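Local coordinates for phenylalanine hydroxylase (Colwellia psychrerythraea, PDB 2V27), which probably hydroxylates L-phenylalanine to L-tyrosine with molecular oxygen and tetrahydrobiopterin at a mononuclear iron centre, the first step of phenylalanine breakdown, at residues F88-F100 / N138-A150. Numbering follows the deposited sequence.
Sequences FGEFFRLLSEKKF and NYTEAYGKMGLNA. With SO4 (sulfate ion), chain F.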
loop_
_atom_site.group_PDB
_atom_site.type_symbol
_atom_site.label_atom_id
_atom_site.label_comp_id
_atom_site.label_asym_id
_atom_site.label_seq_id
_atom_site.Cartn_x
_atom_site.Cartn_y
_atom_site.Cartn_z
ATOM N N PHE B 88 -19.794 13.930 4.694
ATOM C CA PHE B 88 -20.510 12.749 5.196
ATOM C C PHE B 88 -21.989 12.994 5.458
ATOM O O PHE B 88 -22.816 12.135 5.112
ATOM C CB PHE B 88 -19.915 12.276 6.509
ATOM C CG PHE B 88 -18.762 11.318 6.347
ATOM C CD1 PHE B 88 -18.947 9.955 6.567
ATOM C CD2 PHE B 88 -17.498 11.778 5.962
ATOM C CE1 PHE B 88 -17.898 9.042 6.423
ATOM C CE2 PHE B 88 -16.425 10.875 5.782
ATOM C CZ PHE B 88 -16.636 9.492 6.006
ATOM N N GLY B 89 -22.338 14.129 6.092
ATOM C CA GLY B 89 -23.747 14.387 6.401
ATOM C C GLY B 89 -24.643 14.348 5.157
ATOM O O GLY B 89 -25.671 13.655 5.134
ATOM N N GLU B 90 -24.172 15.023 4.117
ATOM C CA GLU B 90 -24.881 15.095 2.867
ATOM C C GLU B 90 -24.876 13.742 2.139
ATOM O O GLU B 90 -25.911 13.345 1.554
ATOM C CB GLU B 90 -24.366 16.227 2.006
ATOM C CG GLU B 90 -24.971 17.584 2.431
ATOM C CD GLU B 90 -26.447 17.718 2.036
ATOM O OE1 GLU B 90 -27.361 17.392 2.860
ATOM O OE2 GLU B 90 -26.689 18.092 0.869
ATOM N N PHE B 91 -23.770 13.000 2.210
ATOM C CA PHE B 91 -23.752 11.666 1.610
ATOM C C PHE B 91 -24.835 10.751 2.204
ATOM O O PHE B 91 -25.617 10.133 1.465
ATOM C CB PHE B 91 -22.373 11.036 1.805
ATOM C CG PHE B 91 -22.247 9.708 1.126
ATOM C CD1 PHE B 91 -21.881 9.633 -0.226
ATOM C CD2 PHE B 91 -22.504 8.528 1.838
ATOM C CE1 PHE B 91 -21.775 8.389 -0.867
ATOM C CE2 PHE B 91 -22.408 7.284 1.196
ATOM C CZ PHE B 91 -22.030 7.226 -0.136
ATOM N N PHE B 92 -24.891 10.670 3.535
ATOM C CA PHE B 92 -25.937 9.905 4.217
ATOM C C PHE B 92 -27.356 10.405 3.827
ATOM O O PHE B 92 -28.259 9.621 3.533
ATOM C CB PHE B 92 -25.775 9.890 5.749
ATOM C CG PHE B 92 -24.584 9.105 6.198
ATOM C CD1 PHE B 92 -23.505 9.740 6.766
ATOM C CD2 PHE B 92 -24.587 7.728 6.104
ATOM C CE1 PHE B 92 -22.383 8.998 7.197
ATOM C CE2 PHE B 92 -23.455 6.963 6.555
ATOM C CZ PHE B 92 -22.384 7.623 7.070
ATOM N N ARG B 93 -27.539 11.720 3.846
ATOM C CA ARG B 93 -28.846 12.284 3.483
ATOM C C ARG B 93 -29.251 11.861 2.070
ATOM O O ARG B 93 -30.412 11.373 1.850
ATOM C CB ARG B 93 -28.778 13.807 3.585
ATOM C CG ARG B 93 -30.150 14.503 3.478
ATOM C CD ARG B 93 -30.490 14.883 2.025
ATOM N NE ARG B 93 -29.676 15.968 1.485
ATOM C CZ ARG B 93 -29.924 16.550 0.317
ATOM N NH1 ARG B 93 -30.974 16.141 -0.376
ATOM N NH2 ARG B 93 -29.158 17.542 -0.147
ATOM N N LEU B 94 -28.331 12.010 1.112
ATOM C CA LEU B 94 -28.665 11.571 -0.272
ATOM C C LEU B 94 -29.032 10.095 -0.354
ATOM O O LEU B 94 -30.083 9.757 -0.924
ATOM C CB LEU B 94 -27.605 11.979 -1.289
ATOM C CG LEU B 94 -27.452 13.516 -1.361
ATOM C CD1 LEU B 94 -26.107 13.771 -2.074
ATOM C CD2 LEU B 94 -28.631 14.158 -2.158
ATOM N N LEU B 95 -28.203 9.217 0.195
ATOM C CA LEU B 95 -28.573 7.782 0.150
ATOM C C LEU B 95 -29.909 7.512 0.832
ATOM O O LEU B 95 -30.693 6.653 0.368
ATOM C CB LEU B 95 -27.504 6.854 0.734
ATOM C CG LEU B 95 -26.470 6.332 -0.260
ATOM C CD1 LEU B 95 -25.605 7.451 -0.829
ATOM C CD2 LEU B 95 -25.634 5.245 0.485
ATOM N N SER B 96 -30.178 8.215 1.939
ATOM C CA SER B 96 -31.439 7.988 2.654
ATOM C C SER B 96 -32.641 8.368 1.811
ATOM O O SER B 96 -33.747 7.901 2.095
ATOM C CB SER B 96 -31.520 8.723 4.001
ATOM O OG SER B 96 -31.730 10.106 3.821
ATOM N N GLU B 97 -32.401 9.228 0.817
ATOM C CA GLU B 97 -33.419 9.681 -0.137
ATOM C C GLU B 97 -33.343 8.926 -1.473
ATOM O O GLU B 97 -33.986 9.318 -2.455
ATOM C CB GLU B 97 -33.313 11.178 -0.359
ATOM C CG GLU B 97 -33.607 12.028 0.885
ATOM C CD GLU B 97 -33.484 13.549 0.647
ATOM O OE1 GLU B 97 -32.912 13.989 -0.374
ATOM O OE2 GLU B 97 -33.973 14.283 1.516
ATOM N N LYS B 98 -32.566 7.830 -1.524
ATOM C CA LYS B 98 -32.424 7.013 -2.757
ATOM C C LYS B 98 -31.869 7.858 -3.917
ATOM O O LYS B 98 -32.218 7.679 -5.095
ATOM C CB LYS B 98 -33.706 6.220 -3.122
ATOM C CG LYS B 98 -34.298 5.508 -1.917
ATOM C CD LYS B 98 -35.723 4.993 -2.079
ATOM C CE LYS B 98 -35.834 4.007 -3.180
ATOM N NZ LYS B 98 -37.255 3.391 -3.286
ATOM N N LYS B 99 -30.913 8.716 -3.554
ATOM C CA LYS B 99 -30.136 9.507 -4.484
ATOM C C LYS B 99 -28.658 9.100 -4.351
ATOM O O LYS B 99 -28.044 9.265 -3.291
ATOM C CB LYS B 99 -30.321 10.990 -4.156
ATOM C CG LYS B 99 -31.758 11.484 -4.432
ATOM C CD LYS B 99 -32.025 12.766 -3.659
ATOM C CE LYS B 99 -33.554 13.104 -3.813
ATOM N NZ LYS B 99 -33.933 14.331 -3.020
ATOM N N PHE B 100 -28.122 8.518 -5.417
ATOM C CA PHE B 100 -26.717 8.066 -5.396
ATOM C C PHE B 100 -25.800 9.128 -6.001
ATOM O O PHE B 100 -25.903 9.424 -7.174
ATOM C CB PHE B 100 -26.573 6.751 -6.161
ATOM C CG PHE B 100 -25.291 5.999 -5.818
ATOM C CD1 PHE B 100 -25.161 5.410 -4.580
ATOM C CD2 PHE B 100 -24.222 5.965 -6.700
ATOM C CE1 PHE B 100 -23.964 4.723 -4.193
ATOM C CE2 PHE B 100 -23.004 5.295 -6.329
ATOM C CZ PHE B 100 -22.899 4.692 -5.069
ATOM N N ASN B 138 -32.044 -1.547 -1.421
ATOM C CA ASN B 138 -32.682 -1.343 -0.103
ATOM C C ASN B 138 -31.610 -1.269 0.977
ATOM O O ASN B 138 -31.741 -0.508 1.921
ATOM C CB ASN B 138 -33.730 -2.402 0.236
ATOM C CG ASN B 138 -34.938 -2.357 -0.675
ATOM O OD1 ASN B 138 -35.240 -1.331 -1.314
ATOM N ND2 ASN B 138 -35.612 -3.496 -0.765
ATOM N N TYR B 139 -30.558 -2.066 0.868
ATOM C CA TYR B 139 -29.461 -2.031 1.837
ATOM C C TYR B 139 -28.766 -0.651 1.788
ATOM O O TYR B 139 -28.470 -0.064 2.840
ATOM C CB TYR B 139 -28.494 -3.197 1.554
ATOM C CG TYR B 139 -27.174 -3.079 2.288
ATOM C CD1 TYR B 139 -27.091 -3.416 3.643
ATOM C CD2 TYR B 139 -26.026 -2.618 1.630
ATOM C CE1 TYR B 139 -25.916 -3.309 4.339
ATOM C CE2 TYR B 139 -24.818 -2.490 2.309
ATOM C CZ TYR B 139 -24.759 -2.812 3.656
ATOM O OH TYR B 139 -23.511 -2.755 4.289
ATOM N N THR B 140 -28.529 -0.130 0.591
ATOM C CA THR B 140 -27.903 1.159 0.438
ATOM C C THR B 140 -28.755 2.273 1.050
ATOM O O THR B 140 -28.236 3.205 1.707
ATOM C CB THR B 140 -27.553 1.397 -1.039
ATOM O OG1 THR B 140 -26.786 0.286 -1.537
ATOM C CG2 THR B 140 -26.775 2.671 -1.249
ATOM N N GLU B 141 -30.054 2.220 0.800
ATOM C CA GLU B 141 -30.946 3.180 1.455
ATOM C C GLU B 141 -30.871 3.067 3.006
ATOM O O GLU B 141 -30.815 4.103 3.699
ATOM C CB GLU B 141 -32.375 2.921 0.970
ATOM C CG GLU B 141 -33.426 3.879 1.586
ATOM C CD GLU B 141 -34.843 3.481 1.227
ATOM O OE1 GLU B 141 -35.040 2.520 0.473
ATOM O OE2 GLU B 141 -35.782 4.190 1.676
ATOM N N ALA B 142 -30.920 1.854 3.515
ATOM C CA ALA B 142 -30.880 1.633 4.964
ATOM C C ALA B 142 -29.551 2.140 5.505
ATOM O O ALA B 142 -29.480 2.740 6.604
ATOM C CB ALA B 142 -31.051 0.168 5.284
ATOM N N TYR B 143 -28.459 1.959 4.749
ATOM C CA TYR B 143 -27.154 2.410 5.190
ATOM C C TYR B 143 -27.203 3.945 5.329
ATOM O O TYR B 143 -26.710 4.554 6.305
ATOM C CB TYR B 143 -26.077 1.933 4.196
ATOM C CG TYR B 143 -24.771 2.604 4.483
ATOM C CD1 TYR B 143 -23.877 2.040 5.428
ATOM C CD2 TYR B 143 -24.383 3.810 3.853
ATOM C CE1 TYR B 143 -22.649 2.648 5.743
ATOM C CE2 TYR B 143 -23.134 4.423 4.162
ATOM C CZ TYR B 143 -22.262 3.832 5.146
ATOM O OH TYR B 143 -21.082 4.413 5.493
ATOM N N GLY B 144 -27.790 4.618 4.326
ATOM C CA GLY B 144 -27.917 6.060 4.403
ATOM C C GLY B 144 -28.698 6.462 5.660
ATOM O O GLY B 144 -28.287 7.396 6.359
ATOM N N LYS B 145 -29.795 5.758 5.945
ATOM C CA LYS B 145 -30.561 6.074 7.163
ATOM C C LYS B 145 -29.738 5.870 8.450
ATOM O O LYS B 145 -29.922 6.613 9.404
ATOM C CB LYS B 145 -31.856 5.302 7.180
ATOM C CG LYS B 145 -32.811 5.823 6.119
ATOM C CD LYS B 145 -34.031 4.904 6.002
ATOM C CE LYS B 145 -35.072 5.437 4.997
ATOM N NZ LYS B 145 -36.191 4.448 4.679
ATOM N N MET B 146 -28.864 4.860 8.475
ATOM C CA MET B 146 -28.035 4.592 9.650
ATOM C C MET B 146 -27.160 5.786 10.024
ATOM O O MET B 146 -26.962 6.047 11.214
ATOM C CB MET B 146 -27.126 3.373 9.415
ATOM C CG MET B 146 -27.766 2.042 9.222
ATOM S SD MET B 146 -26.428 0.881 8.764
ATOM C CE MET B 146 -27.470 -0.401 8.087
ATOM N N GLY B 147 -26.650 6.532 9.048
ATOM C CA GLY B 147 -25.723 7.632 9.332
ATOM C C GLY B 147 -26.348 8.975 9.680
ATOM O O GLY B 147 -25.642 9.868 10.149
ATOM N N LEU B 148 -27.665 9.128 9.439
ATOM C CA LEU B 148 -28.275 10.466 9.575
ATOM C C LEU B 148 -28.064 11.101 10.953
ATOM O O LEU B 148 -27.747 12.296 11.032
ATOM C CB LEU B 148 -29.761 10.420 9.235
ATOM C CG LEU B 148 -30.094 9.987 7.796
ATOM C CD1 LEU B 148 -31.624 9.840 7.646
ATOM C CD2 LEU B 148 -29.542 10.988 6.784
ATOM N N ASN B 149 -28.225 10.331 12.019
ATOM C CA ASN B 149 -27.922 10.892 13.346
ATOM C C ASN B 149 -26.702 10.321 14.017
ATOM O O ASN B 149 -26.586 10.397 15.235
ATOM C CB ASN B 149 -29.094 10.689 14.266
ATOM C CG ASN B 149 -30.200 11.623 13.952
ATOM O OD1 ASN B 149 -30.199 12.784 14.389
ATOM N ND2 ASN B 149 -31.162 11.151 13.156
ATOM N N ALA B 150 -25.805 9.735 13.242
ATOM C CA ALA B 150 -24.604 9.104 13.772
ATOM C C ALA B 150 -23.628 10.159 14.249
ATOM O O ALA B 150 -23.519 11.249 13.642
ATOM C CB ALA B 150 -23.949 8.265 12.682
HETATM S S SO4 F . -32.321 17.695 -3.389
HETATM O O1 SO4 F . -30.921 17.596 -2.864
HETATM O O2 SO4 F . -32.352 18.949 -4.173
HETATM O O3 SO4 F . -32.692 16.546 -4.222
HETATM O O4 SO4 F . -33.232 17.758 -2.196
HETATM O O HOH W 1 -35.984 6.804 1.273
HETATM O O HOH W 2 -37.562 1.864 -0.796
#
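F92 lays one face of its ring over G147, whose CA sits 3.6 Å from the ring centroid in a CH-pi contact. The ring's CE2 also meets Y143 CE2 at 3.5 Å, the two planes inclined at 36°. One turn on, L95 CB rests on G144 CA; a side chain at either glycine would clash, so helix 88-96 can approach helix 138-147 to 7.1 Å between local axes, crossing at -138°. L95 is modelled in two conformers, so the close approach of its CD2 to T140 CG2 is uncertain, while L148 CD2 touches R93 N and CA. S96 OG, held between backbone N and carbonyl carbon (chi1 74°), turns back to R93 O at 2.7 Å.

Polar links gather where K98 closes the first helix as C-prime residue of a Schellman motif. E141 reaches out extended, and one water joins its OE2 to S96 O, another its OE1 to K98 NZ, which also bonds T75 O; K145 NZ makes a salt bridge to E141 OE2 (3.0 Å) from above the carboxylate plane. On the helix side turned from the contact, R93 takes E90 side-on through NE and NH2, and its NH1 meets E97 OE1 and a sulfate, probably from the crystallisation liquor, that K99 and Y80 also bind. A leucine in place of R93 would probably leave E90 without its mate and the sulfate without its guanidinium donors.

H274, from the C-terminal tag, stacks on F91, whose side chain is about 8 Å from the iron held by H122, H127 and E167. With no direct hydrogen bond between the segments, apolar packing and bridging waters join these two helices beside the catalytic iron.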